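Local coordinates for protein DUF199/WhiA (PDB 3HYI), which probably takes part in cell division and chromosome segregation, binding DNA and joining a degenerate LAGLIDADG homing endonuclease domain to a C-terminal helix-turn-helix domain, at residues R7-E12 against G123-P128; R116-S121 against L134-F139. All blocks are in the same frame, centred on the assembly; numbering follows the deposited sequence.

Contact 1: residues R7-E12 against G123-P128; sequences RTFSEE and GSMTNP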
ATOM      1  N   ARG A   7       2.470   2.189 -18.928  1.00 26.19           N
ATOM      2  CA  ARG A   7       3.266   3.251 -18.247  1.00 26.35           C
ATOM      3  C   ARG A   7       3.239   3.050 -16.744  1.00 26.26           C
ATOM      4  O   ARG A   7       2.176   2.780 -16.177  1.00 26.47           O
ATOM      5  CB  ARG A   7       2.704   4.629 -18.575  1.00 26.40           C
ATOM      6  CG  ARG A   7       3.655   5.751 -18.241  1.00 26.98           C
ATOM      7  CD  ARG A   7       3.271   7.009 -18.969  1.00 28.19           C
ATOM      8  NE  ARG A   7       3.945   7.119 -20.265  1.00 29.38           N
ATOM      9  CZ  ARG A   7       3.419   7.680 -21.353  1.00 30.21           C
ATOM     10  NH1 ARG A   7       4.131   7.732 -22.476  1.00 30.70           N
ATOM     11  NH2 ARG A   7       2.183   8.177 -21.336  1.00 30.55           N
ATOM     12  N   THR A   8       4.397   3.185 -16.096  1.00 26.08           N
ATOM     13  CA  THR A   8       4.458   2.974 -14.655  1.00 25.97           C
ATOM     14  C   THR A   8       3.690   4.085 -13.955  1.00 25.75           C
ATOM     15  O   THR A   8       3.595   5.209 -14.451  1.00 25.72           O
ATOM     16  CB  THR A   8       5.901   2.903 -14.091  1.00 26.00           C
ATOM     17  OG1 THR A   8       6.470   4.218 -14.014  1.00 26.22           O
ATOM     18  CG2 THR A   8       6.789   1.987 -14.928  1.00 26.00           C
ATOM     19  N   PHE A   9       3.138   3.740 -12.802  1.00 25.48           N
ATOM     20  CA  PHE A   9       2.377   4.667 -11.983  1.00 25.28           C
ATOM     21  C   PHE A   9       3.213   5.889 -11.605  1.00 25.07           C
ATOM     22  O   PHE A   9       2.714   7.014 -11.559  1.00 24.93           O
ATOM     23  CB  PHE A   9       1.933   3.946 -10.719  1.00 25.21           C
ATOM     24  CG  PHE A   9       1.020   4.746  -9.863  1.00 25.17           C
ATOM     25  CD1 PHE A   9      -0.346   4.724 -10.088  1.00 25.28           C
ATOM     26  CD2 PHE A   9       1.519   5.519  -8.830  1.00 24.91           C
ATOM     27  CE1 PHE A   9      -1.200   5.461  -9.299  1.00 25.25           C
ATOM     28  CE2 PHE A   9       0.673   6.257  -8.035  1.00 25.04           C
ATOM     29  CZ  PHE A   9      -0.689   6.232  -8.269  1.00 25.25           C
ATOM     30  N   SER A  10       4.487   5.633 -11.326  1.00 24.85           N
ATOM     31  CA  SER A  10       5.441   6.661 -10.931  1.00 24.67           C
ATOM     32  C   SER A  10       5.648   7.709 -12.019  1.00 24.53           C
ATOM     33  O   SER A  10       5.625   8.906 -11.741  1.00 24.08           O
ATOM     34  CB  SER A  10       6.786   6.011 -10.595  1.00 24.66           C
ATOM     35  OG  SER A  10       7.603   6.889  -9.844  1.00 24.60           O
ATOM     36  N   GLU A  11       5.864   7.254 -13.252  1.00 24.58           N
ATOM     37  CA  GLU A  11       6.054   8.166 -14.383  1.00 24.63           C
ATOM     38  C   GLU A  11       4.786   8.973 -14.672  1.00 24.46           C
ATOM     39  O   GLU A  11       4.873  10.123 -15.090  1.00 24.40           O
ATOM     40  CB  GLU A  11       6.496   7.396 -15.633  1.00 24.75           C
ATOM     41  CG  GLU A  11       6.860   8.267 -16.859  1.00 24.95           C
ATOM     42  CD  GLU A  11       8.086   9.154 -16.659  1.00 25.41           C
ATOM     43  OE1 GLU A  11       8.779   9.032 -15.624  1.00 25.63           O
ATOM     44  OE2 GLU A  11       8.362   9.979 -17.556  1.00 25.30           O
ATOM     45  N   GLU A  12       3.619   8.371 -14.444  1.00 24.29           N
ATOM     46  CA  GLU A  12       2.342   9.079 -14.587  1.00 24.15           C
ATOM     47  C   GLU A  12       2.220  10.253 -13.611  1.00 23.86           C
ATOM     48  O   GLU A  12       1.704  11.312 -13.969  1.00 23.70           O
ATOM     49  CB  GLU A  12       1.163   8.121 -14.402  1.00 24.19           C
ATOM     50  CG  GLU A  12       0.901   7.239 -15.603  1.00 24.57           C
ATOM     51  CD  GLU A  12      -0.308   6.349 -15.408  1.00 25.10           C
ATOM     52  OE1 GLU A  12      -1.248   6.444 -16.222  1.00 25.69           O
ATOM     53  OE2 GLU A  12      -0.329   5.563 -14.436  1.00 25.44           O
ATOM     54  N   GLY A 123      13.691  10.319  -7.394  1.00 22.62           N
ATOM     55  CA  GLY A 123      12.636   9.722  -6.579  1.00 22.92           C
ATOM     56  C   GLY A 123      11.747   8.773  -7.358  1.00 23.17           C
ATOM     57  O   GLY A 123      11.818   8.699  -8.579  1.00 23.35           O
ATOM     58  N   SER A 124      10.915   8.029  -6.639  1.00 23.59           N
ATOM     59  CA  SER A 124       9.897   7.189  -7.266  1.00 23.91           C
ATOM     60  C   SER A 124       8.783   6.869  -6.285  1.00 24.24           C
ATOM     61  O   SER A 124       8.912   7.085  -5.080  1.00 24.08           O
ATOM     62  CB  SER A 124      10.498   5.891  -7.819  1.00 23.92           C
ATOM     63  OG  SER A 124      11.102   5.119  -6.797  1.00 23.91           O
ATOM     64  N   MET A 125       7.685   6.359  -6.824  1.00 24.72           N
ATOM     65  CA  MET A 125       6.538   5.987  -6.020  1.00 25.08           C
ATOM     66  C   MET A 125       5.921   4.701  -6.537  1.00 25.16           C
ATOM     67  O   MET A 125       5.759   4.504  -7.743  1.00 25.22           O
ATOM     68  CB  MET A 125       5.487   7.093  -6.033  1.00 25.31           C
ATOM     69  CG  MET A 125       4.391   6.884  -5.008  1.00 26.07           C
ATOM     70  SD  MET A 125       2.952   7.904  -5.328  1.00 28.22           S
ATOM     71  CE  MET A 125       1.785   7.194  -4.173  1.00 26.67           C
ATOM     72  N   THR A 126       5.563   3.841  -5.598  1.00 25.24           N
ATOM     73  CA  THR A 126       4.949   2.572  -5.908  1.00 25.31           C
ATOM     74  C   THR A 126       3.460   2.744  -6.188  1.00 25.25           C
ATOM     75  O   THR A 126       2.816   3.658  -5.663  1.00 25.15           O
ATOM     76  CB  THR A 126       5.125   1.593  -4.742  1.00 25.32           C
ATOM     77  OG1 THR A 126       6.447   1.036  -4.784  1.00 25.63           O
ATOM     78  CG2 THR A 126       4.117   0.479  -4.845  1.00 25.53           C
ATOM     79  N   ASN A 127       2.929   1.861  -7.029  1.00 25.24           N
ATOM     80  CA  ASN A 127       1.491   1.740  -7.218  1.00 25.28           C
ATOM     81  C   ASN A 127       0.843   1.357  -5.879  1.00 25.25           C
ATOM     82  O   ASN A 127       1.094   0.267  -5.363  1.00 25.09           O
ATOM     83  CB  ASN A 127       1.186   0.682  -8.284  1.00 25.25           C
ATOM     84  CG  ASN A 127      -0.243   0.757  -8.802  1.00 25.32           C
ATOM     85  OD1 ASN A 127      -1.176   1.080  -8.065  1.00 25.26           O
ATOM     86  ND2 ASN A 127      -0.419   0.445 -10.083  1.00 24.92           N
ATOM     87  N   PRO A 128       0.005   2.250  -5.317  1.00 25.32           N
ATOM     88  CA  PRO A 128      -0.571   2.069  -3.980  1.00 25.45           C
ATOM     89  C   PRO A 128      -1.631   0.977  -3.905  1.00 25.55           C
ATOM     90  O   PRO A 128      -2.137   0.671  -2.820  1.00 25.60           O
ATOM     91  CB  PRO A 128      -1.190   3.431  -3.683  1.00 25.53           C
ATOM     92  CG  PRO A 128      -1.557   3.951  -5.007  1.00 25.51           C
ATOM     93  CD  PRO A 128      -0.476   3.496  -5.938  1.00 25.37           C
TER
HETATM   94  O   HOH W   1       5.288   3.018  -9.928  1.00 37.72           O

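Contact 2: residues R116-S121 against L134-F139; sequences RGLFLS and LEINLF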
ATOM      1  N   ARG A 116      10.366  18.799  -5.237  1.00 21.01           N
ATOM      2  CA  ARG A 116       9.902  18.443  -6.575  1.00 21.05           C
ATOM      3  C   ARG A 116      11.074  18.016  -7.461  1.00 20.94           C
ATOM      4  O   ARG A 116      10.988  17.020  -8.173  1.00 20.99           O
ATOM      5  CB  ARG A 116       9.141  19.610  -7.214  1.00 21.13           C
ATOM      6  CG  ARG A 116       8.546  19.284  -8.578  1.00 21.61           C
ATOM      7  CD  ARG A 116       7.443  20.255  -8.974  1.00 22.76           C
ATOM      8  NE  ARG A 116       7.895  21.642  -8.927  1.00 24.19           N
ATOM      9  CZ  ARG A 116       7.519  22.559  -8.036  1.00 24.66           C
ATOM     10  NH1 ARG A 116       6.639  22.290  -7.076  1.00 25.45           N
ATOM     11  NH2 ARG A 116       8.035  23.777  -8.114  1.00 25.08           N
ATOM     12  N   GLY A 117      12.168  18.774  -7.404  1.00 20.77           N
ATOM     13  CA  GLY A 117      13.387  18.431  -8.128  1.00 20.66           C
ATOM     14  C   GLY A 117      13.987  17.109  -7.684  1.00 20.51           C
ATOM     15  O   GLY A 117      14.360  16.283  -8.518  1.00 20.43           O
ATOM     16  N   LEU A 118      14.083  16.915  -6.369  1.00 20.41           N
ATOM     17  CA  LEU A 118      14.590  15.662  -5.793  1.00 20.26           C
ATOM     18  C   LEU A 118      13.782  14.449  -6.251  1.00 20.26           C
ATOM     19  O   LEU A 118      14.345  13.413  -6.603  1.00 20.19           O
ATOM     20  CB  LEU A 118      14.570  15.720  -4.261  1.00 20.15           C
ATOM     21  CG  LEU A 118      15.668  16.509  -3.543  1.00 20.11           C
ATOM     22  CD1 LEU A 118      15.463  16.429  -2.035  1.00 19.44           C
ATOM     23  CD2 LEU A 118      17.058  15.998  -3.921  1.00 20.27           C
ATOM     24  N   PHE A 119      12.462  14.596  -6.236  1.00 20.32           N
ATOM     25  CA  PHE A 119      11.546  13.516  -6.574  1.00 20.39           C
ATOM     26  C   PHE A 119      11.548  13.182  -8.061  1.00 20.51           C
ATOM     27  O   PHE A 119      11.598  12.009  -8.438  1.00 20.41           O
ATOM     28  CB  PHE A 119      10.126  13.882  -6.138  1.00 20.41           C
ATOM     29  CG  PHE A 119       9.104  12.843  -6.487  1.00 20.10           C
ATOM     30  CD1 PHE A 119       8.284  13.002  -7.595  1.00 19.84           C
ATOM     31  CD2 PHE A 119       8.973  11.697  -5.716  1.00 19.95           C
ATOM     32  CE1 PHE A 119       7.343  12.047  -7.920  1.00 19.86           C
ATOM     33  CE2 PHE A 119       8.030  10.730  -6.039  1.00 19.79           C
ATOM     34  CZ  PHE A 119       7.213  10.906  -7.140  1.00 19.76           C
ATOM     35  N   LEU A 120      11.467  14.211  -8.899  1.00 20.76           N
ATOM     36  CA  LEU A 120      11.477  14.017 -10.348  1.00 20.84           C
ATOM     37  C   LEU A 120      12.744  13.300 -10.802  1.00 21.14           C
ATOM     38  O   LEU A 120      12.677  12.324 -11.550  1.00 21.36           O
ATOM     39  CB  LEU A 120      11.344  15.357 -11.085  1.00 20.78           C
ATOM     40  CG  LEU A 120       9.924  15.906 -11.260  1.00 20.10           C
ATOM     41  CD1 LEU A 120       9.980  17.345 -11.708  1.00 19.43           C
ATOM     42  CD2 LEU A 120       9.112  15.066 -12.251  1.00 19.46           C
ATOM     43  N   SER A 121      13.891  13.778 -10.330  1.00 21.38           N
ATOM     44  CA  SER A 121      15.185  13.293 -10.804  1.00 21.65           C
ATOM     45  C   SER A 121      15.560  11.924 -10.227  1.00 21.77           C
ATOM     46  O   SER A 121      15.895  11.005 -10.976  1.00 21.69           O
ATOM     47  CB  SER A 121      16.289  14.318 -10.494  1.00 21.53           C
ATOM     48  OG  SER A 121      16.407  14.563  -9.102  1.00 21.77           O
ATOM     49  N   LEU A 134       6.926   5.863  -1.158  1.00 25.92           N
ATOM     50  CA  LEU A 134       7.480   6.953  -1.940  1.00 26.28           C
ATOM     51  C   LEU A 134       8.906   7.153  -1.456  1.00 26.57           C
ATOM     52  O   LEU A 134       9.139   7.268  -0.251  1.00 26.57           O
ATOM     53  CB  LEU A 134       6.656   8.228  -1.755  1.00 26.30           C
ATOM     54  CG  LEU A 134       7.108   9.427  -2.597  1.00 26.44           C
ATOM     55  CD1 LEU A 134       5.924  10.313  -2.973  1.00 26.18           C
ATOM     56  CD2 LEU A 134       8.190  10.234  -1.878  1.00 25.97           C
ATOM     57  N   GLU A 135       9.857   7.179  -2.387  1.00 26.91           N
ATOM     58  CA  GLU A 135      11.269   7.259  -2.026  1.00 27.20           C
ATOM     59  C   GLU A 135      11.995   8.391  -2.736  1.00 27.33           C
ATOM     60  O   GLU A 135      11.579   8.835  -3.801  1.00 27.31           O
ATOM     61  CB  GLU A 135      11.978   5.930  -2.317  1.00 27.25           C
ATOM     62  CG  GLU A 135      11.943   5.501  -3.776  1.00 27.31           C
ATOM     63  CD  GLU A 135      12.768   4.259  -4.036  1.00 27.43           C
ATOM     64  OE1 GLU A 135      12.666   3.299  -3.245  1.00 27.27           O
ATOM     65  OE2 GLU A 135      13.513   4.239  -5.040  1.00 27.65           O
ATOM     66  N   ILE A 136      13.077   8.852  -2.115  1.00 27.59           N
ATOM     67  CA  ILE A 136      14.009   9.791  -2.728  1.00 27.82           C
ATOM     68  C   ILE A 136      15.429   9.279  -2.505  1.00 27.80           C
ATOM     69  O   ILE A 136      15.863   9.105  -1.366  1.00 27.74           O
ATOM     70  CB  ILE A 136      13.865  11.206  -2.134  1.00 27.96           C
ATOM     71  CG1 ILE A 136      12.590  11.873  -2.651  1.00 28.19           C
ATOM     72  CG2 ILE A 136      15.069  12.068  -2.494  1.00 28.13           C
ATOM     73  CD1 ILE A 136      12.281  13.192  -1.970  1.00 28.65           C
ATOM     74  N   ASN A 137      16.138   9.022  -3.601  1.00 27.89           N
ATOM     75  CA  ASN A 137      17.522   8.568  -3.543  1.00 27.91           C
ATOM     76  C   ASN A 137      18.477   9.754  -3.559  1.00 28.03           C
ATOM     77  O   ASN A 137      18.284  10.697  -4.328  1.00 28.23           O
ATOM     78  CB  ASN A 137      17.832   7.635  -4.714  1.00 27.96           C
ATOM     79  CG  ASN A 137      17.213   6.263  -4.545  1.00 28.15           C
ATOM     80  OD1 ASN A 137      17.922   5.261  -4.445  1.00 28.92           O
ATOM     81  ND2 ASN A 137      15.885   6.210  -4.507  1.00 28.25           N
ATOM     82  N   LEU A 138      19.502   9.706  -2.710  1.00 28.16           N
ATOM     83  CA  LEU A 138      20.466  10.804  -2.593  1.00 28.24           C
ATOM     84  C   LEU A 138      21.809  10.297  -2.074  1.00 28.21           C
ATOM     85  O   LEU A 138      21.852   9.462  -1.168  1.00 28.20           O
ATOM     86  CB  LEU A 138      19.926  11.884  -1.650  1.00 28.33           C
ATOM     87  CG  LEU A 138      20.444  13.302  -1.906  1.00 28.43           C
ATOM     88  N   PHE A 139      22.900  10.803  -2.646  1.00 28.11           N
ATOM     89  CA  PHE A 139      24.242  10.438  -2.193  1.00 27.95           C
ATOM     90  C   PHE A 139      24.567  11.125  -0.865  1.00 27.77           C
ATOM     91  O   PHE A 139      24.701  10.460   0.164  1.00 27.76           O
ATOM     92  CB  PHE A 139      25.286  10.798  -3.252  1.00 27.99           C
TER

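Contact 1: residues R7-E12 against G123-P128
Phe9 meets residues 125 to 128 with both a face and an edge of its ring, and the two approaches differ in kind. Over one face sits Pro128, whose CD lies 3.8 Å from the ring centroid and 19° off the normal, a CH-pi contact displaced toward the CZ rim. At the edge, close to the ring plane, Met125 brings its sulfur: SD is 3.9 Å from Phe9 CE2, a Met-aromatic contact. CG of Phe9 stands anti to the backbone N (chi1 -174°), which carries the ring across to these partners, while its CB packs on Asn127 CB at 4.1 Å. At the next residue, Ser10 adds a polar contact, its OG accepting from Met125 N at 3.1 Å, with an N-H...O angle of 154°. A water forms a second link, accepting from Ser10 N at 3.1 Å and donating to Met125 O at 2.7 Å, so both backbone polar groups of Met125 are engaged from helix 9-16. Ile194 of helix 189-201 touches both Phe9 and Met125. Thr8 at the N-cap position accepts from Glu11 N through OG1, a capping bond. The whole is the docking of a capped N-terminal helix against an outermost strand of the second LAGLIDADG-like sheet.

Contact 2: residues R116-S121 against L134-F139
Phe119, Ile136 and Leu118 bury the most surface here: Phe119 packs on Leu134, and Leu118 on Ile136. In the first pair, the CE2 corner of the Phe119 ring meets the branched end of Leu134, with CD1 at 3.7 Å from CE2; the two side chains run at about a right angle. Phe119 carries CG anti to its own N (chi1 178°), and this extends the ring along the strand toward Leu134. Lys14 adds a cation-pi contact to the same ring. In the second pair, Leu118 uses its CB rather than its branch: Ile136 CG2 lies 4.1 Å from that atom, and Ile136 CD1 approaches it equally closely. Helix and strand segments cross at 92°, their axes 7.7 Å apart, which limits the meeting to this short patch. Phe181 of helix 175-184 touches both Leu134 and Ile136. Replacing Leu134 with an alanine would probably open a gap beside Phe119 CE2 and deprive Phe181 of part of its packing. Glu135, whose CB is directed away from the helix, forms a salt bridge with Lys169 through OE1, and Ser121 OG donates to Gly117 O within the helix. With no hydrogen bond between the two segments, their direct contact rests on apolar packing and shape.

Contacts 1 and 2 illustrate how two neighbouring strands of one sheet, the outermost and the next, are packed by separate helices; the centres of the two contacts lie about 13 Å apart. Helix 108-122 runs directly into strand 123-125, which pairs antiparallel with strand 134-138. The segments of the two contacts alternate along the chain. The seam between them is partly polar: Ser124 O and Glu135 N are 2.9 Å apart, a probable hydrogen bond. It is also apolar, with Met125 CG 4.2 Å from Leu134 CB. Lys14, on the same helix as contact 1, reaches Gly123 O and Leu120 O, tying helix 9-16 to the end of helix 108-122. Helix 175-184 also touches both contacts, through Ile178 and Leu182.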